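Local coordinates for S-adenosylmethionine decarboxylase proenzyme (Aquifex aeolicus, PDB 2III), which probably catalyses the decarboxylation of S-adenosylmethionine to S-adenosylmethioninamine, the propylamine donor for spermidine and spermine synthesis, at residues A[22-27]-A[53-58]; A[45-50]-A[57-62]; A[65-70]-A[78-83]. One frame throughout, in Å; residues are numbered along the deposited sequence.

Interaction 1: residues A[22-27]-A[53-58]; sequences DRVEDI and HGATGV. With MG (magnesium ion), chain B.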
ATOM      1  N   ASP A  22     -14.003  -3.630  13.318  1.00 27.62           N
ATOM      2  CA  ASP A  22     -14.961  -4.499  12.644  1.00 25.91           C
ATOM      3  C   ASP A  22     -15.822  -3.865  11.547  1.00 25.74           C
ATOM      4  O   ASP A  22     -16.200  -4.544  10.591  1.00 26.60           O
ATOM      5  CB  ASP A  22     -15.853  -5.208  13.682  1.00 22.71           C
ATOM      6  CG  ASP A  22     -16.664  -4.240  14.538  1.00 29.28           C
ATOM      7  OD1 ASP A  22     -17.533  -4.715  15.297  1.00 37.89           O
ATOM      8  OD2 ASP A  22     -16.436  -3.014  14.462  1.00 32.64           O
ATOM      9  N   ARG A  23     -16.124  -2.576  11.660  1.00 26.52           N
ATOM     10  CA  ARG A  23     -16.956  -1.927  10.649  1.00 29.02           C
ATOM     11  C   ARG A  23     -16.205  -0.817   9.901  1.00 28.88           C
ATOM     12  O   ARG A  23     -15.159  -0.355  10.352  1.00 26.65           O
ATOM     13  CB  ARG A  23     -18.220  -1.337  11.301  1.00 30.93           C
ATOM     14  CG  ARG A  23     -19.020  -2.291  12.207  1.00 31.13           C
ATOM     15  CD  ARG A  23     -19.528  -3.531  11.478  1.00 34.07           C
ATOM     16  NE  ARG A  23     -20.517  -3.225  10.446  1.00 46.96           N
ATOM     17  CZ  ARG A  23     -20.967  -4.107   9.556  1.00 52.45           C
ATOM     18  NH1 ARG A  23     -20.523  -5.360   9.564  1.00 50.70           N
ATOM     19  NH2 ARG A  23     -21.857  -3.734   8.646  1.00 52.69           N
ATOM     20  N   VAL A  24     -16.733  -0.400   8.751  1.00 19.93           N
ATOM     21  CA  VAL A  24     -16.117   0.676   7.982  1.00 22.36           C
ATOM     22  C   VAL A  24     -16.077   1.977   8.789  1.00 29.31           C
ATOM     23  O   VAL A  24     -15.087   2.706   8.758  1.00 26.07           O
ATOM     24  CB  VAL A  24     -16.884   0.949   6.671  1.00 30.61           C
ATOM     25  CG1 VAL A  24     -16.456   2.301   6.087  1.00 22.83           C
ATOM     26  CG2 VAL A  24     -16.602  -0.165   5.661  1.00 29.62           C
ATOM     27  N   GLU A  25     -17.159   2.263   9.507  1.00 30.05           N
ATOM     28  CA  GLU A  25     -17.244   3.471  10.324  1.00 36.56           C
ATOM     29  C   GLU A  25     -15.979   3.644  11.153  1.00 32.90           C
ATOM     30  O   GLU A  25     -15.438   4.746  11.246  1.00 31.28           O
ATOM     31  CB  GLU A  25     -18.447   3.397  11.274  1.00 42.25           C
ATOM     32  CG  GLU A  25     -19.792   3.300  10.584  1.00 58.02           C
ATOM     33  CD  GLU A  25     -19.855   2.142   9.604  1.00 69.58           C
ATOM     34  OE1 GLU A  25     -19.528   1.003  10.002  1.00 50.89           O
ATOM     35  OE2 GLU A  25     -20.232   2.375   8.435  1.00 75.84           O
ATOM     36  N   ASP A  26     -15.522   2.549  11.761  1.00 20.22           N
ATOM     37  CA  ASP A  26     -14.324   2.574  12.598  1.00 26.05           C
ATOM     38  C   ASP A  26     -13.073   2.966  11.786  1.00 24.75           C
ATOM     39  O   ASP A  26     -12.325   3.862  12.175  1.00 23.23           O
ATOM     40  CB  ASP A  26     -14.087   1.197  13.241  1.00 26.95           C
ATOM     41  CG  ASP A  26     -15.331   0.618  13.903  1.00 37.75           C
ATOM     42  OD1 ASP A  26     -15.818   1.202  14.894  1.00 35.78           O
ATOM     43  OD2 ASP A  26     -15.814  -0.436  13.430  1.00 32.33           O
ATOM     44  N   ILE A  27     -12.852   2.283  10.665  1.00 16.84           N
ATOM     45  CA  ILE A  27     -11.684   2.544   9.822  1.00 29.58           C
ATOM     46  C   ILE A  27     -11.688   3.974   9.298  1.00 34.93           C
ATOM     47  O   ILE A  27     -10.654   4.651   9.311  1.00 23.12           O
ATOM     48  CB  ILE A  27     -11.625   1.555   8.626  1.00 27.06           C
ATOM     49  CG1 ILE A  27     -11.471   0.131   9.150  1.00 28.55           C
ATOM     50  CG2 ILE A  27     -10.473   1.898   7.703  1.00 43.43           C
ATOM     51  CD1 ILE A  27     -10.334  -0.034  10.116  1.00 25.35           C
ATOM     52  N   HIS A  53     -17.565  -9.298   8.875  1.00 28.61           N
ATOM     53  CA  HIS A  53     -16.952  -8.119   9.474  1.00 29.38           C
ATOM     54  C   HIS A  53     -15.562  -7.883   8.900  1.00 29.58           C
ATOM     55  O   HIS A  53     -15.057  -8.684   8.109  1.00 26.26           O
ATOM     56  CB  HIS A  53     -16.872  -8.268  10.996  1.00 17.78           C
ATOM     57  CG  HIS A  53     -16.339  -9.591  11.454  1.00 39.50           C
ATOM     58  ND1 HIS A  53     -15.163 -10.129  10.975  1.00 35.67           N
ATOM     59  CD2 HIS A  53     -16.801 -10.466  12.379  1.00 36.86           C
ATOM     60  CE1 HIS A  53     -14.922 -11.274  11.587  1.00 40.84           C
ATOM     61  NE2 HIS A  53     -15.900 -11.502  12.445  1.00 41.43           N
ATOM     62  N   GLY A  54     -14.944  -6.779   9.301  1.00 27.80           N
ATOM     63  CA  GLY A  54     -13.623  -6.468   8.799  1.00 25.81           C
ATOM     64  C   GLY A  54     -13.774  -5.507   7.648  1.00 26.09           C
ATOM     65  O   GLY A  54     -14.795  -5.525   6.963  1.00 22.97           O
ATOM     66  N   ALA A  55     -12.757  -4.683   7.417  1.00 26.34           N
ATOM     67  CA  ALA A  55     -12.828  -3.694   6.352  1.00 27.72           C
ATOM     68  C   ALA A  55     -11.478  -3.269   5.783  1.00 21.01           C
ATOM     69  O   ALA A  55     -10.429  -3.466   6.393  1.00 24.76           O
ATOM     70  CB  ALA A  55     -13.582  -2.447   6.866  1.00 14.63           C
ATOM     71  N   THR A  56     -11.530  -2.686   4.594  1.00 15.24           N
ATOM     72  CA  THR A  56     -10.352  -2.160   3.927  1.00 19.08           C
ATOM     73  C   THR A  56     -10.548  -0.656   3.801  1.00 26.09           C
ATOM     74  O   THR A  56     -11.673  -0.169   3.637  1.00 25.61           O
ATOM     75  CB  THR A  56     -10.171  -2.752   2.524  1.00 17.36           C
ATOM     76  OG1 THR A  56      -9.762  -4.120   2.632  1.00 22.34           O
ATOM     77  CG2 THR A  56      -9.114  -1.976   1.750  1.00 18.08           C
ATOM     78  N   GLY A  57      -9.453   0.082   3.908  1.00 24.83           N
ATOM     79  CA  GLY A  57      -9.520   1.523   3.788  1.00 24.58           C
ATOM     80  C   GLY A  57      -8.245   1.988   3.120  1.00 26.11           C
ATOM     81  O   GLY A  57      -7.157   1.561   3.507  1.00 24.41           O
ATOM     82  N   VAL A  58      -8.370   2.829   2.100  1.00 17.32           N
ATOM     83  CA  VAL A  58      -7.202   3.347   1.407  1.00 25.60           C
ATOM     84  C   VAL A  58      -7.383   4.834   1.161  1.00 25.16           C
ATOM     85  O   VAL A  58      -8.466   5.288   0.791  1.00 27.00           O
ATOM     86  CB  VAL A  58      -6.980   2.647   0.054  1.00 28.74           C
ATOM     87  CG1 VAL A  58      -8.147   2.932  -0.871  1.00 41.89           C
ATOM     88  CG2 VAL A  58      -5.672   3.129  -0.575  1.00 34.56           C
TER
HETATM   89 MG    MG B 136     -16.817  -1.261  15.916  1.00 13.86          MG
HETATM   90  O   HOH W   1     -17.938  -0.344  15.136  1.00 28.07           O
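D22 and G54 are joined by one backbone hydrogen bond, in which G54 N donates to D22 O over 2.9 Å. The bond ties the start of helix 24-37 to the start of strand 55-61 in a two-layer alpha/beta sandwich. Beside it, the CB atoms of D22 and H53 come within 4.2 Å. A55 is the hub of the apolar part. Its CB meets V24 CG2 and I27 CG1, each 4.0 Å away. I27 puts its other branch, CG2, over the CA of G57. A side chain on G57 would run into that methyl, so glycine lets the helix sit close to the sheet. I27 also touches I68 and T70 on the next strand.

D22 also binds magnesium, through OD2 at 2.3 Å. Its CG sits between the backbone N and the carbonyl carbon (chi1 61°), and this placement gives OD2 its reach to the ion. D19 O binds the same ion. D26, four residues on and in the first turn of the helix, also belongs to the metal site, but both its carboxylate oxygens lie 2.8 Å from the ion, which is long. R23 is the N-cap of the helix, and its N donates to D26 OD2 at 2.8 Å. Replacing D26 by an alanine would probably leave the R23 N-H without its acceptor and the magnesium with less negative charge beside it. The R23 N-H meets D26 OD2 nearly in line with its C-O bond.

Interaction 2: residues A[45-50]-A[57-62]; sequences SHYYQF and GVVLLA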
ATOM      1  N   SER A  45     -10.537   9.010  -0.661  1.00 24.90           N
ATOM      2  CA  SER A  45     -10.490   7.894   0.273  1.00 28.24           C
ATOM      3  C   SER A  45     -11.563   6.873  -0.097  1.00 36.50           C
ATOM      4  O   SER A  45     -12.680   7.235  -0.478  1.00 29.27           O
ATOM      5  CB  SER A  45     -10.699   8.391   1.709  1.00 16.47           C
ATOM      6  OG  SER A  45     -12.001   8.919   1.893  1.00 31.61           O
ATOM      7  N   HIS A  46     -11.219   5.594   0.018  1.00 39.55           N
ATOM      8  CA  HIS A  46     -12.147   4.529  -0.334  1.00 35.51           C
ATOM      9  C   HIS A  46     -12.153   3.409   0.687  1.00 34.08           C
ATOM     10  O   HIS A  46     -11.098   2.934   1.114  1.00 26.66           O
ATOM     11  CB  HIS A  46     -11.791   4.006  -1.722  1.00 26.82           C
ATOM     12  CG  HIS A  46     -11.532   5.105  -2.702  1.00 31.62           C
ATOM     13  ND1 HIS A  46     -10.286   5.671  -2.868  1.00 39.64           N
ATOM     14  CD2 HIS A  46     -12.382   5.837  -3.459  1.00 28.94           C
ATOM     15  CE1 HIS A  46     -10.380   6.706  -3.682  1.00 37.35           C
ATOM     16  NE2 HIS A  46     -11.642   6.829  -4.054  1.00 38.77           N
ATOM     17  N   TYR A  47     -13.360   3.002   1.071  1.00 30.03           N
ATOM     18  CA  TYR A  47     -13.547   1.958   2.063  1.00 25.84           C
ATOM     19  C   TYR A  47     -14.412   0.815   1.581  1.00 30.56           C
ATOM     20  O   TYR A  47     -15.225   0.971   0.671  1.00 35.06           O
ATOM     21  CB  TYR A  47     -14.167   2.549   3.320  1.00 23.27           C
ATOM     22  CG  TYR A  47     -13.382   3.708   3.870  1.00 28.54           C
ATOM     23  CD1 TYR A  47     -13.512   4.988   3.328  1.00 19.15           C
ATOM     24  CD2 TYR A  47     -12.476   3.519   4.913  1.00 25.89           C
ATOM     25  CE1 TYR A  47     -12.754   6.056   3.811  1.00 27.51           C
ATOM     26  CE2 TYR A  47     -11.713   4.574   5.403  1.00 33.39           C
ATOM     27  CZ  TYR A  47     -11.855   5.837   4.850  1.00 27.04           C
ATOM     28  OH  TYR A  47     -11.089   6.873   5.338  1.00 36.86           O
ATOM     29  N   TYR A  48     -14.229  -0.345   2.199  1.00 28.39           N
ATOM     30  CA  TYR A  48     -15.018  -1.511   1.849  1.00 30.77           C
ATOM     31  C   TYR A  48     -15.329  -2.344   3.087  1.00 27.39           C
ATOM     32  O   TYR A  48     -14.450  -2.622   3.896  1.00 27.50           O
ATOM     33  CB  TYR A  48     -14.288  -2.376   0.824  1.00 32.11           C
ATOM     34  CG  TYR A  48     -15.177  -3.462   0.272  1.00 39.79           C
ATOM     35  CD1 TYR A  48     -16.221  -3.157  -0.601  1.00 34.35           C
ATOM     36  CD2 TYR A  48     -15.008  -4.793   0.659  1.00 38.24           C
ATOM     37  CE1 TYR A  48     -17.078  -4.150  -1.076  1.00 42.52           C
ATOM     38  CE2 TYR A  48     -15.860  -5.795   0.190  1.00 44.13           C
ATOM     39  CZ  TYR A  48     -16.892  -5.464  -0.676  1.00 38.47           C
ATOM     40  OH  TYR A  48     -17.736  -6.445  -1.136  1.00 46.90           O
ATOM     41  N   GLN A  49     -16.590  -2.733   3.225  1.00 34.70           N
ATOM     42  CA  GLN A  49     -17.041  -3.539   4.354  1.00 27.66           C
ATOM     43  C   GLN A  49     -17.067  -5.006   3.948  1.00 24.53           C
ATOM     44  O   GLN A  49     -17.692  -5.369   2.952  1.00 22.52           O
ATOM     45  CB  GLN A  49     -18.446  -3.096   4.780  1.00 31.21           C
ATOM     46  CG  GLN A  49     -19.070  -3.898   5.917  1.00 24.69           C
ATOM     47  CD  GLN A  49     -18.280  -3.807   7.209  1.00 28.48           C
ATOM     48  OE1 GLN A  49     -17.636  -4.771   7.627  1.00 31.99           O
ATOM     49  NE2 GLN A  49     -18.320  -2.641   7.847  1.00 14.11           N
ATOM     50  N   PHE A  50     -16.371  -5.845   4.707  1.00 20.45           N
ATOM     51  CA  PHE A  50     -16.357  -7.276   4.421  1.00 23.05           C
ATOM     52  C   PHE A  50     -17.334  -7.967   5.356  1.00 27.79           C
ATOM     53  O   PHE A  50     -17.645  -7.455   6.433  1.00 24.05           O
ATOM     54  CB  PHE A  50     -14.956  -7.864   4.632  1.00 19.86           C
ATOM     55  CG  PHE A  50     -13.970  -7.479   3.562  1.00 20.25           C
ATOM     56  CD1 PHE A  50     -14.087  -7.992   2.274  1.00 16.59           C
ATOM     57  CD2 PHE A  50     -12.934  -6.586   3.835  1.00 21.29           C
ATOM     58  CE1 PHE A  50     -13.190  -7.615   1.265  1.00 24.30           C
ATOM     59  CE2 PHE A  50     -12.032  -6.201   2.830  1.00 18.34           C
ATOM     60  CZ  PHE A  50     -12.163  -6.721   1.545  1.00 12.05           C
ATOM     61  N   GLY A  57      -9.453   0.082   3.908  1.00 24.83           N
ATOM     62  CA  GLY A  57      -9.520   1.523   3.788  1.00 24.58           C
ATOM     63  C   GLY A  57      -8.245   1.988   3.120  1.00 26.11           C
ATOM     64  O   GLY A  57      -7.157   1.561   3.507  1.00 24.41           O
ATOM     65  N   VAL A  58      -8.370   2.829   2.100  1.00 17.32           N
ATOM     66  CA  VAL A  58      -7.202   3.347   1.407  1.00 25.60           C
ATOM     67  C   VAL A  58      -7.383   4.834   1.161  1.00 25.16           C
ATOM     68  O   VAL A  58      -8.466   5.288   0.791  1.00 27.00           O
ATOM     69  CB  VAL A  58      -6.980   2.647   0.054  1.00 28.74           C
ATOM     70  CG1 VAL A  58      -8.147   2.932  -0.871  1.00 41.89           C
ATOM     71  CG2 VAL A  58      -5.672   3.129  -0.575  1.00 34.56           C
ATOM     72  N   VAL A  59      -6.322   5.594   1.381  1.00 23.84           N
ATOM     73  CA  VAL A  59      -6.367   7.031   1.168  1.00 17.99           C
ATOM     74  C   VAL A  59      -5.239   7.414   0.225  1.00 21.19           C
ATOM     75  O   VAL A  59      -4.074   7.124   0.498  1.00 22.40           O
ATOM     76  CB  VAL A  59      -6.160   7.804   2.483  1.00 23.40           C
ATOM     77  CG1 VAL A  59      -6.390   9.302   2.255  1.00 11.24           C
ATOM     78  CG2 VAL A  59      -7.086   7.262   3.558  1.00 28.31           C
ATOM     79  N   LEU A  60      -5.585   8.037  -0.898  1.00 21.43           N
ATOM     80  CA  LEU A  60      -4.573   8.503  -1.839  1.00 22.08           C
ATOM     81  C   LEU A  60      -4.181   9.891  -1.327  1.00 19.76           C
ATOM     82  O   LEU A  60      -5.045  10.741  -1.107  1.00 26.36           O
ATOM     83  CB  LEU A  60      -5.139   8.598  -3.265  1.00 20.92           C
ATOM     84  CG  LEU A  60      -5.349   7.292  -4.048  1.00 21.38           C
ATOM     85  CD1 LEU A  60      -6.453   6.473  -3.413  1.00 17.02           C
ATOM     86  CD2 LEU A  60      -5.707   7.608  -5.484  1.00 19.22           C
ATOM     87  N   LEU A  61      -2.890  10.109  -1.110  1.00 18.84           N
ATOM     88  CA  LEU A  61      -2.407  11.394  -0.610  1.00 30.66           C
ATOM     89  C   LEU A  61      -1.929  12.301  -1.736  1.00 29.24           C
ATOM     90  O   LEU A  61      -1.625  11.830  -2.831  1.00 34.03           O
ATOM     91  CB  LEU A  61      -1.259  11.180   0.382  1.00 22.42           C
ATOM     92  CG  LEU A  61      -1.563  10.235   1.543  1.00 22.23           C
ATOM     93  CD1 LEU A  61      -0.340  10.139   2.449  1.00 28.46           C
ATOM     94  CD2 LEU A  61      -2.776  10.736   2.319  1.00 29.57           C
ATOM     95  N   ALA A  62      -1.854  13.599  -1.453  1.00 35.28           N
ATOM     96  CA  ALA A  62      -1.406  14.572  -2.443  1.00 37.24           C
ATOM     97  C   ALA A  62      -0.018  15.091  -2.103  1.00 35.92           C
ATOM     98  O   ALA A  62       0.267  15.416  -0.951  1.00 48.32           O
ATOM     99  CB  ALA A  62      -2.388  15.729  -2.516  1.00 45.87           C
TER
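H46 and V58 form an antiparallel hydrogen-bonded pair and satisfy each other's backbone on both sides. H46 N donates to V58 O at 2.9 Å, with an N-H...O angle of 167°. V58 N returns the bond to H46 O, also at 2.9 Å and in the carbonyl plane. Each of these oxygens has a second, weaker visitor. The CA of S45 lies 3.3 Å from V58 O, and the CA of G57 lies 3.4 Å from H46 O, both as CA-H...O contacts. The flanking pairs, S45 with V59 and Y47 with G57, are non-hydrogen-bonded. The backbones of G57 and V59 bond instead to I68 and I66 on the next strand.

The side chains of H46, V58 and L60 share one face. CD1 of L60 meets the H46 ring at its edge, in the ring plane, 3.9 Å from CE1. CG1 of V58 lies the same distance from H46 CB. V58 CG1 sits between its own N and carbonyl carbon (chi1 64°), which brings it close to H46 O as well. This face meets the second subunit, where H46 stacks on H46 of that chain and V58 packs on its L60.

S45, Y47 and V59 are on the other face. The Y47 ring lies obliquely beside G57, with its CD2 3.7 Å from G57 CA. A side chain on G57 would be tight against that ring. Y47 OH is buried here and has no polar partner in the model.

Strands 42-49 and 55-61 form a beta hairpin. Strand 42-49 is outermost in the sheet of this chain, and strand 65-71 lies beyond 55-61. Helix 24-37 packs on Y47 through V24, I27 and R28.

Interaction 3: residues A[65-70]-A[78-83]; sequences HISIHT and TVDVYT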
ATOM      1  N   HIS A  65       0.089   6.998  -0.193  1.00 21.03           N
ATOM      2  CA  HIS A  65      -1.129   6.428   0.370  1.00 22.77           C
ATOM      3  C   HIS A  65      -1.038   5.861   1.777  1.00 23.31           C
ATOM      4  O   HIS A  65       0.042   5.589   2.301  1.00 32.41           O
ATOM      5  CB  HIS A  65      -1.675   5.324  -0.542  1.00 12.76           C
ATOM      6  CG  HIS A  65      -0.833   4.086  -0.570  1.00 13.10           C
ATOM      7  ND1 HIS A  65       0.173   3.888  -1.492  1.00 19.64           N
ATOM      8  CD2 HIS A  65      -0.835   2.992   0.228  1.00 16.95           C
ATOM      9  CE1 HIS A  65       0.754   2.724  -1.261  1.00 12.96           C
ATOM     10  NE2 HIS A  65       0.163   2.160  -0.223  1.00 12.90           N
ATOM     11  N   ILE A  66      -2.210   5.682   2.371  1.00 22.12           N
ATOM     12  CA  ILE A  66      -2.355   5.099   3.695  1.00 22.78           C
ATOM     13  C   ILE A  66      -3.379   3.997   3.486  1.00 20.54           C
ATOM     14  O   ILE A  66      -4.421   4.223   2.874  1.00 21.15           O
ATOM     15  CB  ILE A  66      -2.953   6.079   4.711  1.00 21.65           C
ATOM     16  CG1 ILE A  66      -2.000   7.251   4.943  1.00 25.00           C
ATOM     17  CG2 ILE A  66      -3.255   5.337   6.011  1.00 22.08           C
ATOM     18  CD1 ILE A  66      -2.475   8.225   6.020  1.00 15.98           C
ATOM     19  N   SER A  67      -3.098   2.805   3.982  1.00 18.18           N
ATOM     20  CA  SER A  67      -4.051   1.715   3.813  1.00 25.53           C
ATOM     21  C   SER A  67      -4.168   0.899   5.086  1.00 18.57           C
ATOM     22  O   SER A  67      -3.258   0.897   5.918  1.00 21.76           O
ATOM     23  CB  SER A  67      -3.612   0.796   2.668  1.00 13.04           C
ATOM     24  OG  SER A  67      -2.353   0.214   2.958  1.00 25.96           O
ATOM     25  N   ILE A  68      -5.301   0.222   5.235  1.00 20.37           N
ATOM     26  CA  ILE A  68      -5.540  -0.643   6.380  1.00 16.39           C
ATOM     27  C   ILE A  68      -6.520  -1.749   6.005  1.00 20.31           C
ATOM     28  O   ILE A  68      -7.550  -1.507   5.380  1.00 19.89           O
ATOM     29  CB  ILE A  68      -6.102   0.119   7.596  1.00 17.61           C
ATOM     30  CG1 ILE A  68      -6.262  -0.857   8.769  1.00 16.10           C
ATOM     31  CG2 ILE A  68      -7.420   0.764   7.243  1.00 16.86           C
ATOM     32  CD1 ILE A  68      -6.622  -0.209  10.097  1.00  7.38           C
ATOM     33  N   HIS A  69      -6.164  -2.968   6.385  1.00 19.03           N
ATOM     34  CA  HIS A  69      -6.976  -4.148   6.128  1.00 10.41           C
ATOM     35  C   HIS A  69      -7.147  -4.764   7.516  1.00 18.02           C
ATOM     36  O   HIS A  69      -6.193  -4.796   8.304  1.00 15.86           O
ATOM     37  CB  HIS A  69      -6.221  -5.081   5.177  1.00 14.18           C
ATOM     38  CG  HIS A  69      -5.863  -4.445   3.863  1.00 21.31           C
ATOM     39  ND1 HIS A  69      -6.803  -4.122   2.907  1.00 23.19           N
ATOM     40  CD2 HIS A  69      -4.665  -4.076   3.348  1.00 24.27           C
ATOM     41  CE1 HIS A  69      -6.201  -3.582   1.860  1.00 22.01           C
ATOM     42  NE2 HIS A  69      -4.903  -3.545   2.101  1.00 19.03           N
ATOM     43  N   THR A  70      -8.347  -5.237   7.839  1.00 11.86           N
ATOM     44  CA  THR A  70      -8.565  -5.787   9.173  1.00 18.85           C
ATOM     45  C   THR A  70      -9.254  -7.142   9.254  1.00 16.97           C
ATOM     46  O   THR A  70      -9.984  -7.546   8.352  1.00 13.73           O
ATOM     47  CB  THR A  70      -9.361  -4.802  10.048  1.00 17.95           C
ATOM     48  OG1 THR A  70     -10.740  -4.824   9.659  1.00 23.27           O
ATOM     49  CG2 THR A  70      -8.823  -3.391   9.876  1.00 14.57           C
ATOM     50  N   THR A  78      -3.563  -4.638   9.431  1.00 19.32           N
ATOM     51  CA  THR A  78      -2.316  -4.417   8.718  1.00  9.61           C
ATOM     52  C   THR A  78      -2.382  -3.012   8.138  1.00 18.04           C
ATOM     53  O   THR A  78      -3.271  -2.691   7.337  1.00 19.32           O
ATOM     54  CB  THR A  78      -2.116  -5.473   7.614  1.00 15.11           C
ATOM     55  OG1 THR A  78      -3.307  -5.589   6.821  1.00  9.94           O
ATOM     56  CG2 THR A  78      -1.793  -6.822   8.254  1.00 17.33           C
ATOM     57  N   VAL A  79      -1.433  -2.183   8.558  1.00 18.37           N
ATOM     58  CA  VAL A  79      -1.386  -0.778   8.169  1.00 12.92           C
ATOM     59  C   VAL A  79      -0.192  -0.330   7.320  1.00 19.68           C
ATOM     60  O   VAL A  79       0.930  -0.792   7.506  1.00 18.74           O
ATOM     61  CB  VAL A  79      -1.400   0.104   9.430  1.00 15.59           C
ATOM     62  CG1 VAL A  79      -1.597   1.563   9.041  1.00 20.41           C
ATOM     63  CG2 VAL A  79      -2.493  -0.378  10.399  1.00 15.95           C
ATOM     64  N   ASP A  80      -0.445   0.593   6.399  1.00 13.62           N
ATOM     65  CA  ASP A  80       0.607   1.145   5.557  1.00 13.52           C
ATOM     66  C   ASP A  80       0.497   2.661   5.535  1.00 20.67           C
ATOM     67  O   ASP A  80      -0.576   3.212   5.263  1.00 21.38           O
ATOM     68  CB  ASP A  80       0.491   0.651   4.107  1.00 14.73           C
ATOM     69  CG  ASP A  80       0.941  -0.783   3.928  1.00 20.00           C
ATOM     70  OD1 ASP A  80       1.847  -1.007   3.092  1.00 15.87           O
ATOM     71  OD2 ASP A  80       0.386  -1.681   4.602  1.00 13.47           O
ATOM     72  N   VAL A  81       1.603   3.336   5.827  1.00 13.65           N
ATOM     73  CA  VAL A  81       1.633   4.790   5.762  1.00 10.62           C
ATOM     74  C   VAL A  81       2.816   5.135   4.878  1.00 10.38           C
ATOM     75  O   VAL A  81       3.963   5.025   5.289  1.00 19.93           O
ATOM     76  CB  VAL A  81       1.792   5.451   7.140  1.00 15.17           C
ATOM     77  CG1 VAL A  81       1.942   6.968   6.974  1.00 16.25           C
ATOM     78  CG2 VAL A  81       0.564   5.164   7.988  1.00 14.45           C
ATOM     79  N   TYR A  82       2.510   5.544   3.652  1.00 17.18           N
ATOM     80  CA  TYR A  82       3.503   5.883   2.640  1.00 14.50           C
ATOM     81  C   TYR A  82       3.305   7.335   2.184  1.00 23.38           C
ATOM     82  O   TYR A  82       2.316   7.641   1.523  1.00 23.73           O
ATOM     83  CB  TYR A  82       3.318   4.915   1.462  1.00 15.56           C
ATOM     84  CG  TYR A  82       4.281   5.034   0.299  1.00 20.57           C
ATOM     85  CD1 TYR A  82       4.175   4.167  -0.787  1.00 16.02           C
ATOM     86  CD2 TYR A  82       5.295   6.000   0.275  1.00 24.15           C
ATOM     87  CE1 TYR A  82       5.048   4.251  -1.872  1.00 19.71           C
ATOM     88  CE2 TYR A  82       6.179   6.095  -0.811  1.00 21.39           C
ATOM     89  CZ  TYR A  82       6.047   5.216  -1.881  1.00 18.90           C
ATOM     90  OH  TYR A  82       6.886   5.307  -2.975  1.00 16.16           O
ATOM     91  N   THR A  83       4.236   8.219   2.553  1.00 20.33           N
ATOM     92  CA  THR A  83       4.173   9.635   2.164  1.00 25.04           C
ATOM     93  C   THR A  83       5.431  10.035   1.391  1.00 28.38           C
ATOM     94  O   THR A  83       6.465   9.367   1.477  1.00 24.37           O
ATOM     95  CB  THR A  83       4.080  10.565   3.387  1.00 21.33           C
ATOM     96  OG1 THR A  83       5.298  10.483   4.137  1.00 26.75           O
ATOM     97  CG2 THR A  83       2.927  10.160   4.282  1.00 21.44           C
TER
HETATM   98  O   HOH W   2       1.217  -0.536   0.499  0.50 27.85           O
HETATM   99  O   HOH W   3      -2.193  -2.227   4.677  1.00 12.56           O
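S67 and D80 make the central hydrogen-bonded pair of two antiparallel strands. S67 N donates to D80 O at 2.9 Å, in the carbonyl plane and on a lone pair, and D80 N donates back to S67 O. The pairs H65-Y82 and H69-T78 continue the ladder. Y82 N donates to H65 O at 2.8 Å, but the return bond to Y82 O is less sure. T78 N reaches H69 O nearly in line with its carbonyl, with an N-H...O angle of 165°.

Water ties the side chains together. One molecule accepts from S67 OG at 3.0 Å and donates to D80 OD2 at 2.6 Å and to T78 O. A second donates to D80 OD1 and lies 3.0 Å from H65 NE2, at the edge of that ring. D80 OD1 also bonds to H8, and OD2 forms a salt bridge with R113 of the second subunit.

H65 and Y82 make an offset edge-to-face pair, centroids 5.6 Å apart and planes at 67°. The Y82 edge points at the H65 face, and Y82 CD1 is 3.7 Å from H65 CE1. Y82 CG lies anti to its N (chi1 -178°), which lays the ring alongside H65, where it also touches S64. H65 ND1 bonds to H69 NE2 of the second subunit, and the reciprocal bond uses H69 of this chain. H69 ND1 is held by T56.

The other face is apolar. I68 and V79 lie side by side, CG1 to CG2 4.1 Å, and I66 meets V81 through their CG2 methyls. Helices 24-37 and 87-101 cover this face.

The whole is a beta hairpin with one face in the sandwich core and the other at the dimer interface. That second face holds H69, the predicted proton acceptor for processing, and lies beside S64, the predicted pyruvoyl precursor.

Interactions 2 and 3 pair strands of one six-stranded antiparallel sheet, and interaction 1 sets the start of helix 24-37 against it. Interactions 1 and 2 have centres about 9 Å apart and share G57 and V58 on strand 55-61. Interaction 2 pairs that strand with the outermost strand 42-49. Interaction 3 follows both in the chain. Its centre is about 12 Å from that of interaction 1 and about 9 Å from that of interaction 2. Its strand 65-71 is the other neighbour of 55-61. Strand 55-61 thus links the magnesium site at the start of helix 24-37 to the hairpin of the predicted processing site. All three touch the second subunit.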